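Local coordinates for endonuclease V (Bacillus subtilis, PDB 3GA2), which probably takes part in repair of deaminated DNA, using magnesium to nick the strand at the second phosphodiester bond 3' to a deoxyinosine, at residues F113-N118 against G127-A132. The protein carries 1 engineered substitution. Residues are numbered along the deposited sequence; the frame is centred on the assembly and turned at random.
Sequences FLFDGN and GVATHA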
# COMPACT_ATOMS: atom_id res chain seq x y z
N PHE A 113 -7.39 3.13 -2.83
CA PHE A 113 -6.46 3.23 -1.71
C PHE A 113 -5.02 3.04 -2.17
O PHE A 113 -4.69 2.03 -2.78
CB PHE A 113 -6.75 2.16 -0.65
CG PHE A 113 -8.02 2.38 0.13
CD1 PHE A 113 -7.97 2.72 1.48
CD2 PHE A 113 -9.26 2.18 -0.47
CE1 PHE A 113 -9.13 2.85 2.23
CE2 PHE A 113 -10.43 2.31 0.28
CZ PHE A 113 -10.37 2.64 1.63
N LEU A 114 -4.16 4.02 -1.88
CA LEU A 114 -2.76 3.90 -2.24
C LEU A 114 -2.00 3.54 -0.96
O LEU A 114 -2.12 4.21 0.06
CB LEU A 114 -2.22 5.21 -2.84
CG LEU A 114 -2.74 5.64 -4.22
CD1 LEU A 114 -4.04 6.41 -4.07
CD2 LEU A 114 -1.69 6.52 -4.90
N PHE A 115 -1.22 2.47 -1.02
CA PHE A 115 -0.48 1.99 0.13
C PHE A 115 1.01 2.27 0.10
O PHE A 115 1.65 2.17 -0.95
CB PHE A 115 -0.65 0.48 0.27
CG PHE A 115 -2.03 0.06 0.67
CD1 PHE A 115 -3.08 0.11 -0.23
CD2 PHE A 115 -2.27 -0.40 1.96
CE1 PHE A 115 -4.36 -0.30 0.14
CE2 PHE A 115 -3.54 -0.82 2.35
CZ PHE A 115 -4.59 -0.76 1.43
N ASP A 116 1.56 2.61 1.26
CA ASP A 116 3.00 2.79 1.37
C ASP A 116 3.49 1.35 1.51
O ASP A 116 3.72 0.87 2.63
CB ASP A 116 3.37 3.61 2.61
CG ASP A 116 4.87 3.81 2.74
OD1 ASP A 116 5.31 4.61 3.60
OD2 ASP A 116 5.63 3.17 1.99
N GLY A 117 3.61 0.67 0.38
CA GLY A 117 4.05 -0.72 0.35
C GLY A 117 3.77 -1.37 -1.00
O GLY A 117 3.10 -0.77 -1.84
N ASN A 118 4.26 -2.59 -1.22
CA ASN A 118 4.04 -3.28 -2.48
C ASN A 118 2.68 -3.94 -2.63
O ASN A 118 1.97 -4.20 -1.66
CB ASN A 118 5.10 -4.37 -2.70
CG ASN A 118 6.47 -3.81 -2.97
OD1 ASN A 118 6.68 -3.08 -3.94
ND2 ASN A 118 7.43 -4.16 -2.12
N GLY A 127 1.55 -8.77 -2.07
CA GLY A 127 2.00 -7.72 -1.18
C GLY A 127 0.79 -7.11 -0.48
O GLY A 127 -0.35 -7.30 -0.91
N VAL A 128 1.03 -6.36 0.60
CA VAL A 128 -0.04 -5.75 1.38
C VAL A 128 -1.09 -4.98 0.58
O VAL A 128 -2.29 -5.10 0.86
CB VAL A 128 0.56 -4.82 2.50
CG1 VAL A 128 1.25 -3.62 1.87
CG2 VAL A 128 -0.53 -4.38 3.47
N ALA A 129 -0.67 -4.22 -0.42
CA ALA A 129 -1.65 -3.46 -1.21
C ALA A 129 -2.65 -4.40 -1.90
O ALA A 129 -3.86 -4.13 -1.93
CB ALA A 129 -0.94 -2.60 -2.26
N THR A 130 -2.16 -5.49 -2.46
CA THR A 130 -3.02 -6.45 -3.13
C THR A 130 -3.89 -7.19 -2.11
O THR A 130 -5.11 -7.28 -2.27
CB THR A 130 -2.19 -7.47 -3.94
OG1 THR A 130 -1.46 -6.79 -4.97
CG2 THR A 130 -3.10 -8.53 -4.58
N HIS A 131 -3.25 -7.70 -1.07
CA HIS A 131 -3.92 -8.43 -0.02
C HIS A 131 -5.04 -7.61 0.65
O HIS A 131 -6.16 -8.10 0.82
CB HIS A 131 -2.89 -8.89 1.03
CG HIS A 131 -3.36 -10.01 1.90
ND1 HIS A 131 -2.50 -10.75 2.69
CD2 HIS A 131 -4.59 -10.53 2.11
CE1 HIS A 131 -3.18 -11.66 3.35
NE2 HIS A 131 -4.46 -11.55 3.01
N ALA A 132 -4.73 -6.37 1.02
CA ALA A 132 -5.72 -5.51 1.66
C ALA A 132 -6.94 -5.26 0.76
O ALA A 132 -8.05 -5.07 1.25
CB ALA A 132 -5.08 -4.18 2.04
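In the beta-alpha-beta unit of strand 113-116, helix 128-136 and strand 140-144, Phe-115 and Asn-118 hold the first turn of the helix against the sheet. With CG anti to its carbonyl carbon (chi1 -69°), Phe-115 lays one ring face under the helix backbone: Ala-129 CA makes a CH-pi contact 4.2 Å from the ring centroid, offset toward the rim. The far end of the ring meets the next turn, CZ lying 3.5 Å from Ala-132 CB, while Ile-99 of helix 96-105 also packs on Phe-115. Replacing Phe-115 by an alanine is likely to open a gap beside Ala-129 and Ala-132, with the CH-pi contact and the CZ packing gone. Past the strand, Asn-118 O accepts a hydrogen bond from Ala-129 N (2.9 Å, 160° at the hydrogen), with the donor tilted 21° from the carbonyl plane, so a loop carbonyl satisfies an N-H of the helix's first turn. Gly-127, the N-cap residue, passes close by, its CA 3.6 Å from the same Asn-118 O. Asp-116, whose CB points away from the helix, forms a salt bridge through OD1 with Lys-145 and lies close to the like-charged Asp-46; both aspartates are predicted magnesium ligands, an arrangement consistent with the acidic metal site of the RNase H-like fold.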